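Local coordinates for uncharacterized protein YhfS (Escherichia coli, PDB 4J8L) that is of unknown function but carries pyridoxal 5'-phosphate covalently bound to a lysine and is probably a PLP-dependent enzyme of the aminotransferase fold, at residues V130-T143 and L160-A174. Numbering follows the deposited sequence.
Sequences VDEQQPDAALVQHT and LRAAGVPALTDDNYA
The H142 imidazole has the methyl of A174 over one face, a CH-pi contact with CB 3.6 Å from the ring centroid, and the D171 carboxylate at its edge. ND1 donates to D171 OD1 (2.9 Å), nearly in the ring plane and onto that oxygen's anti lone pair, with the carboxylate plane turned 75° from the ring. This bond lies just beyond the C-terminal ends of strands 137-141 and 167-170, neighbours in a beta-alpha-beta unit joined through helix 153-162. Having CG opposite the H142 backbone N (chi1 -162°) carries the ring toward D171. An alanine in place of H142 would probably leave D171 OD1 without this donor and the A174 methyl without its aromatic face. D171 has further hydrogen bonds: T169 OG1 and S190 OG to OD2, and G182 N to OD1.

Five backbone bonds link these parallel strands of the aminotransferase-type seven-stranded sheet, from A138 N to P166 O through H142 N to D170 O; proline is tolerated at 166, where this pairing uses its carbonyl and not its nitrogen.

On one sheet face the leucines L139 and L168 lie side by side, CD1 to CD2 3.7 Å, against helix 74-86. On the other, the small A138 leaves room for L160, whose CD1 lies 3.7 Å from A138 CB and meets V140 CG2 tip to tip. Before the strands, V130 CG1 packs against both V165 CG2 and A163 CB, tightly at 3.5 Å from A163 CB. At the opposite end one water accepts from T143 N and donates to D170 O and N172 O, both at 2.8 Å.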
ATOM      1  N   VAL A 130     -21.191 -12.447   8.419  1.00 36.80           N
ATOM      2  CA  VAL A 130     -21.779 -11.661   7.347  1.00 38.94           C
ATOM      3  C   VAL A 130     -23.272 -11.983   7.197  1.00 43.58           C
ATOM      4  O   VAL A 130     -24.102 -11.082   7.071  1.00 46.15           O
ATOM      5  CB  VAL A 130     -21.021 -11.865   6.021  1.00 36.90           C
ATOM      6  CG1 VAL A 130     -21.816 -11.311   4.873  1.00 43.67           C
ATOM      7  CG2 VAL A 130     -19.648 -11.202   6.088  1.00 31.07           C
ATOM      8  N   ASP A 131     -23.613 -13.265   7.248  1.00 42.62           N
ATOM      9  CA  ASP A 131     -25.011 -13.675   7.136  1.00 44.39           C
ATOM     10  C   ASP A 131     -25.845 -13.197   8.327  1.00 45.44           C
ATOM     11  O   ASP A 131     -26.980 -12.759   8.157  1.00 45.20           O
ATOM     12  CB  ASP A 131     -25.124 -15.192   6.961  1.00 48.11           C
ATOM     13  CG  ASP A 131     -24.474 -15.680   5.677  1.00 49.52           C
ATOM     14  OD1 ASP A 131     -24.218 -14.842   4.782  1.00 52.16           O
ATOM     15  OD2 ASP A 131     -24.222 -16.898   5.557  1.00 50.24           O
ATOM     16  N   GLU A 132     -25.269 -13.263   9.524  1.00 46.31           N
ATOM     17  CA  GLU A 132     -25.983 -12.897  10.747  1.00 47.98           C
ATOM     18  C   GLU A 132     -26.097 -11.388  10.972  1.00 47.66           C
ATOM     19  O   GLU A 132     -27.169 -10.889  11.323  1.00 48.26           O
ATOM     20  CB  GLU A 132     -25.317 -13.535  11.967  1.00 52.02           C
ATOM     21  CG  GLU A 132     -25.398 -15.049  12.014  1.00 58.10           C
ATOM     22  CD  GLU A 132     -24.940 -15.609  13.346  1.00 64.28           C
ATOM     23  OE1 GLU A 132     -24.718 -14.813  14.284  1.00 61.66           O
ATOM     24  OE2 GLU A 132     -24.806 -16.846  13.459  1.00 71.67           O
ATOM     25  N   GLN A 133     -24.990 -10.672  10.780  1.00 40.11           N
ATOM     26  CA  GLN A 133     -24.910  -9.252  11.129  1.00 41.76           C
ATOM     27  C   GLN A 133     -25.240  -8.307   9.967  1.00 38.92           C
ATOM     28  O   GLN A 133     -25.452  -7.112  10.179  1.00 40.33           O
ATOM     29  CB  GLN A 133     -23.521  -8.923  11.681  1.00 45.04           C
ATOM     30  CG  GLN A 133     -23.105  -9.782  12.863  1.00 47.85           C
ATOM     31  CD  GLN A 133     -23.889  -9.462  14.111  1.00 55.22           C
ATOM     32  OE1 GLN A 133     -24.054  -8.296  14.471  1.00 59.33           O
ATOM     33  NE2 GLN A 133     -24.386 -10.497  14.781  1.00 58.27           N
ATOM     34  N   GLN A 134     -25.262  -8.847   8.752  1.00 35.59           N
ATOM     35  CA  GLN A 134     -25.636  -8.090   7.552  1.00 38.17           C
ATOM     36  C   GLN A 134     -24.935  -6.736   7.396  1.00 33.70           C
ATOM     37  O   GLN A 134     -25.594  -5.697   7.373  1.00 35.35           O
ATOM     38  CB  GLN A 134     -27.153  -7.885   7.513  1.00 44.96           C
ATOM     39  CG  GLN A 134     -27.950  -9.174   7.393  1.00 54.01           C
ATOM     40  CD  GLN A 134     -27.803  -9.822   6.031  1.00 61.59           C
ATOM     41  OE1 GLN A 134     -28.223  -9.262   5.017  1.00 65.36           O
ATOM     42  NE2 GLN A 134     -27.200 -11.004   5.998  1.00 65.67           N
ATOM     43  N   PRO A 135     -23.599  -6.739   7.278  1.00 31.38           N
ATOM     44  CA  PRO A 135     -22.922  -5.447   7.133  1.00 28.38           C
ATOM     45  C   PRO A 135     -23.314  -4.777   5.822  1.00 31.25           C
ATOM     46  O   PRO A 135     -23.648  -5.467   4.859  1.00 32.10           O
ATOM     47  CB  PRO A 135     -21.438  -5.830   7.120  1.00 29.49           C
ATOM     48  CG  PRO A 135     -21.419  -7.242   6.634  1.00 30.42           C
ATOM     49  CD  PRO A 135     -22.668  -7.876   7.163  1.00 33.41           C
ATOM     50  N   ASP A 136     -23.295  -3.450   5.792  1.00 29.53           N
ATOM     51  CA  ASP A 136     -23.624  -2.715   4.575  1.00 27.80           C
ATOM     52  C   ASP A 136     -22.459  -2.663   3.586  1.00 25.92           C
ATOM     53  O   ASP A 136     -22.664  -2.517   2.375  1.00 26.27           O
ATOM     54  CB  ASP A 136     -24.107  -1.310   4.920  1.00 31.67           C
ATOM     55  CG  ASP A 136     -25.372  -1.326   5.756  1.00 32.79           C
ATOM     56  OD1 ASP A 136     -26.447  -1.678   5.212  1.00 28.23           O
ATOM     57  OD2 ASP A 136     -25.292  -0.995   6.959  1.00 30.34           O
ATOM     58  N   ALA A 137     -21.239  -2.776   4.107  1.00 25.83           N
ATOM     59  CA  ALA A 137     -20.047  -2.853   3.280  1.00 22.45           C
ATOM     60  C   ALA A 137     -18.922  -3.489   4.092  1.00 22.92           C
ATOM     61  O   ALA A 137     -19.061  -3.702   5.305  1.00 22.14           O
ATOM     62  CB  ALA A 137     -19.636  -1.461   2.792  1.00 24.48           C
ATOM     63  N   ALA A 138     -17.818  -3.801   3.419  1.00 20.27           N
ATOM     64  CA  ALA A 138     -16.646  -4.364   4.080  1.00 20.10           C
ATOM     65  C   ALA A 138     -15.379  -3.655   3.625  1.00 23.02           C
ATOM     66  O   ALA A 138     -15.270  -3.242   2.475  1.00 20.99           O
ATOM     67  CB  ALA A 138     -16.535  -5.861   3.801  1.00 21.78           C
ATOM     68  N   LEU A 139     -14.426  -3.518   4.538  1.00 19.08           N
ATOM     69  CA  LEU A 139     -13.107  -3.009   4.196  1.00 18.62           C
ATOM     70  C   LEU A 139     -12.101  -4.117   4.440  1.00 18.76           C
ATOM     71  O   LEU A 139     -12.100  -4.750   5.495  1.00 19.74           O
ATOM     72  CB  LEU A 139     -12.760  -1.777   5.037  1.00 19.71           C
ATOM     73  CG  LEU A 139     -11.395  -1.132   4.744  1.00 23.73           C
ATOM     74  CD1 LEU A 139     -11.483   0.389   4.753  1.00 21.34           C
ATOM     75  CD2 LEU A 139     -10.356  -1.598   5.754  1.00 27.68           C
ATOM     76  N   VAL A 140     -11.237  -4.357   3.461  1.00 19.92           N
ATOM     77  CA  VAL A 140     -10.227  -5.395   3.609  1.00 18.96           C
ATOM     78  C   VAL A 140      -8.854  -4.794   3.367  1.00 20.26           C
ATOM     79  O   VAL A 140      -8.618  -4.179   2.325  1.00 19.00           O
ATOM     80  CB  VAL A 140     -10.455  -6.566   2.623  1.00 22.10           C
ATOM     81  CG1 VAL A 140      -9.501  -7.713   2.938  1.00 23.12           C
ATOM     82  CG2 VAL A 140     -11.913  -7.042   2.662  1.00 22.64           C
ATOM     83  N   GLN A 141      -7.949  -4.947   4.330  1.00 18.65           N
ATOM     84  CA  GLN A 141      -6.589  -4.453   4.121  1.00 15.77           C
ATOM     85  C   GLN A 141      -5.768  -5.505   3.392  1.00 16.07           C
ATOM     86  O   GLN A 141      -5.796  -6.684   3.740  1.00 18.48           O
ATOM     87  CB  GLN A 141      -5.917  -4.058   5.444  1.00 16.18           C
ATOM     88  CG  GLN A 141      -4.539  -3.427   5.241  1.00 15.62           C
ATOM     89  CD  GLN A 141      -3.986  -2.773   6.484  1.00 18.43           C
ATOM     90  OE1 GLN A 141      -4.732  -2.255   7.319  1.00 19.95           O
ATOM     91  NE2 GLN A 141      -2.666  -2.793   6.621  1.00 18.18           N
ATOM     92  N   HIS A 142      -5.032  -5.068   2.372  1.00 17.18           N
ATOM     93  CA  HIS A 142      -4.214  -5.976   1.580  1.00 15.92           C
ATOM     94  C   HIS A 142      -2.952  -6.405   2.348  1.00 17.97           C
ATOM     95  O   HIS A 142      -2.690  -7.599   2.518  1.00 18.70           O
ATOM     96  CB  HIS A 142      -3.859  -5.321   0.235  1.00 15.35           C
ATOM     97  CG  HIS A 142      -3.392  -6.291  -0.806  1.00 16.52           C
ATOM     98  ND1 HIS A 142      -3.570  -6.079  -2.158  1.00 16.62           N
ATOM     99  CD2 HIS A 142      -2.747  -7.479  -0.694  1.00 17.91           C
ATOM    100  CE1 HIS A 142      -3.067  -7.097  -2.833  1.00 17.36           C
ATOM    101  NE2 HIS A 142      -2.558  -7.959  -1.969  1.00 17.46           N
ATOM    102  N   THR A 143      -2.172  -5.434   2.814  1.00 17.67           N
ATOM    103  CA  THR A 143      -0.995  -5.761   3.614  1.00 16.77           C
ATOM    104  C   THR A 143      -1.405  -6.329   4.970  1.00 17.64           C
ATOM    105  O   THR A 143      -2.549  -6.185   5.395  1.00 18.90           O
ATOM    106  CB  THR A 143      -0.081  -4.548   3.843  1.00 18.45           C
ATOM    107  OG1 THR A 143      -0.836  -3.473   4.417  1.00 18.04           O
ATOM    108  CG2 THR A 143       0.545  -4.104   2.527  1.00 17.23           C
ATOM    109  N   LEU A 160     -17.200 -12.360   0.417  1.00 27.51           N
ATOM    110  CA  LEU A 160     -17.986 -11.144   0.562  1.00 27.31           C
ATOM    111  C   LEU A 160     -18.903 -10.935  -0.631  1.00 32.39           C
ATOM    112  O   LEU A 160     -20.070 -10.575  -0.470  1.00 31.69           O
ATOM    113  CB  LEU A 160     -17.062  -9.940   0.738  1.00 24.39           C
ATOM    114  CG  LEU A 160     -16.314  -9.895   2.071  1.00 25.45           C
ATOM    115  CD1 LEU A 160     -15.203  -8.850   2.027  1.00 23.44           C
ATOM    116  CD2 LEU A 160     -17.285  -9.605   3.208  1.00 25.72           C
ATOM    117  N   ARG A 161     -18.368 -11.165  -1.825  1.00 31.10           N
ATOM    118  CA  ARG A 161     -19.148 -11.015  -3.047  1.00 34.30           C
ATOM    119  C   ARG A 161     -20.311 -12.001  -3.094  1.00 32.85           C
ATOM    120  O   ARG A 161     -21.409 -11.650  -3.524  1.00 37.55           O
ATOM    121  CB  ARG A 161     -18.261 -11.179  -4.282  1.00 35.24           C
ATOM    122  CG  ARG A 161     -19.017 -11.103  -5.602  1.00 39.00           C
ATOM    123  CD  ARG A 161     -18.055 -10.963  -6.775  1.00 43.95           C
ATOM    124  NE  ARG A 161     -17.280  -9.725  -6.710  1.00 45.05           N
ATOM    125  CZ  ARG A 161     -17.632  -8.588  -7.306  1.00 50.46           C
ATOM    126  NH1 ARG A 161     -18.749  -8.527  -8.020  1.00 52.72           N
ATOM    127  NH2 ARG A 161     -16.867  -7.512  -7.190  1.00 49.77           N
ATOM    128  N   ALA A 162     -20.070 -13.231  -2.647  1.00 29.08           N
ATOM    129  CA  ALA A 162     -21.116 -14.256  -2.641  1.00 30.03           C
ATOM    130  C   ALA A 162     -22.271 -13.843  -1.742  1.00 39.63           C
ATOM    131  O   ALA A 162     -23.426 -14.135  -2.033  1.00 37.06           O
ATOM    132  CB  ALA A 162     -20.557 -15.599  -2.193  1.00 33.49           C
ATOM    133  N   ALA A 163     -21.950 -13.155  -0.652  1.00 34.82           N
ATOM    134  CA  ALA A 163     -22.962 -12.698   0.290  1.00 35.90           C
ATOM    135  C   ALA A 163     -23.545 -11.347  -0.121  1.00 37.50           C
ATOM    136  O   ALA A 163     -24.449 -10.824   0.533  1.00 44.27           O
ATOM    137  CB  ALA A 163     -22.382 -12.622   1.679  1.00 33.97           C
ATOM    138  N   GLY A 164     -23.023 -10.786  -1.205  1.00 38.04           N
ATOM    139  CA  GLY A 164     -23.516  -9.523  -1.722  1.00 36.57           C
ATOM    140  C   GLY A 164     -23.129  -8.313  -0.893  1.00 35.74           C
ATOM    141  O   GLY A 164     -23.838  -7.310  -0.885  1.00 39.04           O
ATOM    142  N   VAL A 165     -22.003  -8.400  -0.192  1.00 28.26           N
ATOM    143  CA  VAL A 165     -21.525  -7.271   0.597  1.00 26.00           C
ATOM    144  C   VAL A 165     -20.458  -6.516  -0.188  1.00 26.91           C
ATOM    145  O   VAL A 165     -19.416  -7.084  -0.502  1.00 28.03           O
ATOM    146  CB  VAL A 165     -20.928  -7.744   1.939  1.00 29.25           C
ATOM    147  CG1 VAL A 165     -20.357  -6.572   2.722  1.00 27.82           C
ATOM    148  CG2 VAL A 165     -21.980  -8.475   2.757  1.00 33.71           C
ATOM    149  N   PRO A 166     -20.725  -5.241  -0.524  1.00 27.99           N
ATOM    150  CA  PRO A 166     -19.753  -4.444  -1.285  1.00 26.53           C
ATOM    151  C   PRO A 166     -18.441  -4.348  -0.524  1.00 25.38           C
ATOM    152  O   PRO A 166     -18.461  -4.168   0.697  1.00 23.13           O
ATOM    153  CB  PRO A 166     -20.413  -3.067  -1.364  1.00 24.74           C
ATOM    154  CG  PRO A 166     -21.873  -3.330  -1.187  1.00 24.46           C
ATOM    155  CD  PRO A 166     -21.951  -4.481  -0.228  1.00 27.11           C
ATOM    156  N   ALA A 167     -17.318  -4.474  -1.226  1.00 20.20           N
ATOM    157  CA  ALA A 167     -16.026  -4.519  -0.561  1.00 19.72           C
ATOM    158  C   ALA A 167     -15.037  -3.513  -1.130  1.00 20.18           C
ATOM    159  O   ALA A 167     -14.886  -3.384  -2.347  1.00 19.53           O
ATOM    160  CB  ALA A 167     -15.441  -5.922  -0.623  1.00 25.67           C
ATOM    161  N   LEU A 168     -14.366  -2.808  -0.226  1.00 16.53           N
ATOM    162  CA  LEU A 168     -13.279  -1.909  -0.593  1.00 17.01           C
ATOM    163  C   LEU A 168     -11.971  -2.491  -0.089  1.00 18.93           C
ATOM    164  O   LEU A 168     -11.902  -2.976   1.037  1.00 18.49           O
ATOM    165  CB  LEU A 168     -13.504  -0.545   0.053  1.00 19.21           C
ATOM    166  CG  LEU A 168     -12.439   0.538  -0.117  1.00 15.85           C
ATOM    167  CD1 LEU A 168     -13.125   1.887  -0.147  1.00 20.25           C
ATOM    168  CD2 LEU A 168     -11.395   0.499   1.011  1.00 16.81           C
ATOM    169  N   THR A 169     -10.925  -2.435  -0.908  1.00 14.65           N
ATOM    170  CA  THR A 169      -9.614  -2.835  -0.424  1.00 16.53           C
ATOM    171  C   THR A 169      -8.682  -1.646  -0.243  1.00 17.24           C
ATOM    172  O   THR A 169      -8.669  -0.703  -1.038  1.00 18.62           O
ATOM    173  CB  THR A 169      -8.939  -3.881  -1.330  1.00 17.22           C
ATOM    174  OG1 THR A 169      -8.916  -3.401  -2.682  1.00 17.82           O
ATOM    175  CG2 THR A 169      -9.693  -5.205  -1.265  1.00 16.66           C
ATOM    176  N   ASP A 170      -7.905  -1.722   0.830  1.00 15.55           N
ATOM    177  CA  ASP A 170      -6.819  -0.799   1.122  1.00 14.46           C
ATOM    178  C   ASP A 170      -5.570  -1.500   0.610  1.00 13.87           C
ATOM    179  O   ASP A 170      -5.060  -2.418   1.243  1.00 17.92           O
ATOM    180  CB  ASP A 170      -6.763  -0.607   2.646  1.00 14.01           C
ATOM    181  CG  ASP A 170      -5.561   0.212   3.117  1.00 15.26           C
ATOM    182  OD1 ASP A 170      -4.635   0.488   2.328  1.00 15.74           O
ATOM    183  OD2 ASP A 170      -5.535   0.562   4.313  1.00 15.17           O
ATOM    184  N   ASP A 171      -5.072  -1.062  -0.542  1.00 15.41           N
ATOM    185  CA  ASP A 171      -3.995  -1.769  -1.239  1.00 15.26           C
ATOM    186  C   ASP A 171      -2.633  -1.110  -1.055  1.00 15.77           C
ATOM    187  O   ASP A 171      -1.676  -1.472  -1.748  1.00 16.73           O
ATOM    188  CB  ASP A 171      -4.308  -1.873  -2.741  1.00 14.83           C
ATOM    189  CG  ASP A 171      -5.508  -2.762  -3.028  1.00 19.64           C
ATOM    190  OD1 ASP A 171      -5.348  -3.997  -2.981  1.00 16.93           O
ATOM    191  OD2 ASP A 171      -6.607  -2.226  -3.304  1.00 17.01           O
ATOM    192  N   ASN A 172      -2.541  -0.145  -0.142  1.00 16.48           N
ATOM    193  CA  ASN A 172      -1.269   0.542   0.082  1.00 14.65           C
ATOM    194  C   ASN A 172      -0.119  -0.399   0.375  1.00 15.69           C
ATOM    195  O   ASN A 172      -0.260  -1.328   1.175  1.00 18.10           O
ATOM    196  CB  ASN A 172      -1.388   1.578   1.196  1.00 15.00           C
ATOM    197  CG  ASN A 172      -2.230   2.753   0.774  1.00 16.72           C
ATOM    198  OD1 ASN A 172      -1.783   3.579  -0.021  1.00 15.40           O
ATOM    199  ND2 ASN A 172      -3.468   2.814   1.266  1.00 17.90           N
ATOM    200  N   TYR A 173       1.000  -0.142  -0.308  1.00 13.87           N
ATOM    201  CA  TYR A 173       2.245  -0.914  -0.181  1.00 18.53           C
ATOM    202  C   TYR A 173       2.168  -2.280  -0.869  1.00 17.88           C
ATOM    203  O   TYR A 173       3.106  -3.068  -0.806  1.00 18.30           O
ATOM    204  CB  TYR A 173       2.652  -1.101   1.280  1.00 18.42           C
ATOM    205  CG  TYR A 173       3.138   0.124   2.017  1.00 14.68           C
ATOM    206  CD1 TYR A 173       4.000   1.043   1.425  1.00 15.54           C
ATOM    207  CD2 TYR A 173       2.775   0.335   3.343  1.00 15.05           C
ATOM    208  CE1 TYR A 173       4.465   2.144   2.135  1.00 16.06           C
ATOM    209  CE2 TYR A 173       3.224   1.422   4.047  1.00 18.47           C
ATOM    210  CZ  TYR A 173       4.076   2.329   3.447  1.00 18.36           C
ATOM    211  OH  TYR A 173       4.527   3.412   4.178  1.00 17.86           O
ATOM    212  N   ALA A 174       1.044  -2.569  -1.514  1.00 16.19           N
ATOM    213  CA  ALA A 174       0.931  -3.796  -2.292  1.00 15.35           C
ATOM    214  C   ALA A 174       0.892  -3.540  -3.801  1.00 16.83           C
ATOM    215  O   ALA A 174       1.201  -4.430  -4.594  1.00 15.79           O
ATOM    216  CB  ALA A 174      -0.315  -4.589  -1.863  1.00 17.41           C
TER
HETATM  217  O   HOH W   1      -2.478  -2.617   2.234  1.00 15.15           O